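PDB 6HBE: copper-containing nitrite reductase from Thermus scotoductus, which probably reduces nitrite to nitric oxide as a three-domain, trimeric copper enzyme of denitrification, drawing its electrons from a cytochrome c. Local coordinates for residues T66-D71 against G96-F101. Sequence-based numbering, arbitrary orientation.
Sequences TLRNLD and GETREF
T66 and E100 lie side by side in a non-hydrogen-bonded antiparallel pair, and the threonine can be followed atom by atom. Its CB lies 3.6 Å from E100 OE1. From there OG1, set beside its own backbone N (chi1 -67°), donates to E100 OE1 at 2.6 Å, meeting that oxygen on its syn side and 18° out of the carboxylate plane. The methyl CG2 takes the other branch, touching E100 OE2 and also lying over one face of the R68 guanidinium, offset toward its rim. H23 also hydrogen-bonds OG1, so the hydroxyl links two side chains. A valine here would keep the methyl contacts but would probably leave E100 OE1 and H23 without their shared partner, and the carboxylate freer to turn. E100 bends back at chi2 to make this bond. Further along the same face, R68 brings NH1 to T98 OG1, a weak bond at 3.4 Å.

Backbone pairing fixes the register: L67 and R99 exchange two bonds of 3.0 Å, and N69 N reaches E97 O nearly straight (170°). G96 N then closes on N69 O, where the strand pairing gives way to loop; N69 OD1 takes D71 N at 2.8 Å in an Asx turn. D71 in turn hydrogen-bonds H75, a ligand of the copper held with C115, H125 and Q130. Strand 62-69 lies between strands 98-104 and 21-36 in a sheet of the cupredoxin fold, with L67 packed on F46 of strand 39-46.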
loop_
_atom_site.group_PDB
_atom_site.type_symbol
_atom_site.label_atom_id
_atom_site.label_comp_id
_atom_site.label_asym_id
_atom_site.label_seq_id
_atom_site.Cartn_x
_atom_site.Cartn_y
_atom_site.Cartn_z
ATOM N N THR C 66 26.849 -8.471 -22.655
ATOM C CA THR C 66 27.825 -9.303 -21.984
ATOM C C THR C 66 27.549 -9.146 -20.513
ATOM O O THR C 66 27.600 -8.045 -20.017
ATOM C CB THR C 66 29.281 -8.872 -22.296
ATOM O OG1 THR C 66 29.551 -9.132 -23.678
ATOM C CG2 THR C 66 30.275 -9.632 -21.461
ATOM N N LEU C 67 27.196 -10.237 -19.834
ATOM C CA LEU C 67 26.950 -10.203 -18.409
ATOM C C LEU C 67 28.036 -10.937 -17.671
ATOM O O LEU C 67 28.257 -12.127 -17.941
ATOM C CB LEU C 67 25.593 -10.855 -18.132
ATOM C CG LEU C 67 25.220 -11.105 -16.659
ATOM C CD1 LEU C 67 25.023 -9.784 -15.922
ATOM C CD2 LEU C 67 23.951 -11.953 -16.592
ATOM N N ARG C 68 28.655 -10.310 -16.677
ATOM C CA ARG C 68 29.709 -10.956 -15.909
ATOM C C ARG C 68 29.339 -10.943 -14.444
ATOM O O ARG C 68 28.876 -9.923 -13.948
ATOM C CB ARG C 68 31.070 -10.236 -16.051
ATOM C CG ARG C 68 31.556 -10.071 -17.473
ATOM C CD ARG C 68 32.914 -9.364 -17.540
ATOM N NE ARG C 68 33.180 -8.934 -18.907
ATOM C CZ ARG C 68 33.502 -9.745 -19.924
ATOM N NH1 ARG C 68 33.669 -11.061 -19.747
ATOM N NH2 ARG C 68 33.695 -9.230 -21.142
ATOM N N ASN C 69 29.532 -12.069 -13.756
ATOM C CA ASN C 69 29.280 -12.125 -12.324
ATOM C C ASN C 69 30.567 -12.011 -11.521
ATOM O O ASN C 69 31.353 -12.971 -11.427
ATOM C CB ASN C 69 28.497 -13.394 -11.950
ATOM C CG ASN C 69 28.119 -13.425 -10.480
ATOM O OD1 ASN C 69 28.515 -12.550 -9.699
ATOM N ND2 ASN C 69 27.340 -14.433 -10.092
ATOM N N LEU C 70 30.746 -10.863 -10.884
ATOM C CA LEU C 70 31.933 -10.529 -10.128
ATOM C C LEU C 70 31.757 -10.779 -8.633
ATOM O O LEU C 70 32.692 -10.567 -7.867
ATOM C CB LEU C 70 32.347 -9.070 -10.403
ATOM C CG LEU C 70 33.340 -8.821 -11.549
ATOM C CD1 LEU C 70 33.004 -9.543 -12.837
ATOM C CD2 LEU C 70 33.505 -7.328 -11.805
ATOM N N ASP C 71 30.593 -11.281 -8.227
ATOM C CA ASP C 71 30.280 -11.510 -6.819
ATOM C C ASP C 71 30.571 -12.973 -6.398
ATOM O O ASP C 71 30.870 -13.803 -7.237
ATOM C CB ASP C 71 28.783 -11.221 -6.588
ATOM C CG ASP C 71 28.463 -10.743 -5.179
ATOM O OD1 ASP C 71 29.372 -10.604 -4.328
ATOM O OD2 ASP C 71 27.258 -10.473 -4.924
ATOM N N GLY C 96 31.779 -15.777 -11.000
ATOM C CA GLY C 96 32.863 -15.817 -11.953
ATOM C C GLY C 96 32.476 -16.174 -13.375
ATOM O O GLY C 96 33.333 -16.132 -14.254
ATOM N N GLU C 97 31.218 -16.501 -13.629
ATOM C CA GLU C 97 30.770 -16.885 -14.972
ATOM C C GLU C 97 30.477 -15.651 -15.846
ATOM O O GLU C 97 30.187 -14.565 -15.297
ATOM C CB GLU C 97 29.525 -17.764 -14.838
ATOM C CG GLU C 97 29.188 -18.569 -16.066
ATOM C CD GLU C 97 27.982 -19.501 -15.915
ATOM O OE1 GLU C 97 27.589 -20.067 -16.969
ATOM O OE2 GLU C 97 27.406 -19.660 -14.804
ATOM N N THR C 98 30.525 -15.844 -17.183
ATOM C CA THR C 98 30.125 -14.867 -18.197
ATOM C C THR C 98 29.050 -15.443 -19.134
ATOM O O THR C 98 29.088 -16.626 -19.486
ATOM C CB THR C 98 31.355 -14.396 -19.039
ATOM O OG1 THR C 98 32.277 -13.725 -18.184
ATOM C CG2 THR C 98 30.963 -13.409 -20.121
ATOM N N ARG C 99 28.070 -14.624 -19.517
ATOM C CA ARG C 99 27.151 -14.979 -20.606
ATOM C C ARG C 99 27.164 -13.921 -21.683
ATOM O O ARG C 99 27.364 -12.749 -21.407
ATOM C CB ARG C 99 25.706 -15.157 -20.115
ATOM C CG ARG C 99 25.522 -16.125 -18.943
ATOM C CD ARG C 99 25.622 -17.604 -19.325
ATOM N NE ARG C 99 25.543 -18.449 -18.115
ATOM C CZ ARG C 99 24.404 -18.758 -17.488
ATOM N NH1 ARG C 99 23.221 -18.348 -17.956
ATOM N NH2 ARG C 99 24.441 -19.485 -16.377
ATOM N N GLU C 100 26.883 -14.348 -22.906
ATOM C CA GLU C 100 26.768 -13.473 -24.065
ATOM C C GLU C 100 25.381 -13.732 -24.617
ATOM O O GLU C 100 25.010 -14.900 -24.742
ATOM C CB GLU C 100 27.808 -13.857 -25.140
ATOM C CG GLU C 100 29.256 -13.839 -24.670
ATOM C CD GLU C 100 29.788 -12.442 -24.386
ATOM O OE1 GLU C 100 29.162 -11.470 -24.855
ATOM O OE2 GLU C 100 30.814 -12.311 -23.678
ATOM N N PHE C 101 24.625 -12.673 -24.933
ATOM C CA PHE C 101 23.265 -12.784 -25.479
ATOM C C PHE C 101 22.939 -11.626 -26.432
ATOM O O PHE C 101 23.266 -10.467 -26.162
ATOM C CB PHE C 101 22.278 -12.849 -24.291
ATOM C CG PHE C 101 20.821 -12.921 -24.687
ATOM C CD1 PHE C 101 20.262 -14.117 -25.129
ATOM C CD2 PHE C 101 20.002 -11.807 -24.577
ATOM C CE1 PHE C 101 18.922 -14.198 -25.478
ATOM C CE2 PHE C 101 18.649 -11.877 -24.921
ATOM C CZ PHE C 101 18.108 -13.071 -25.375
#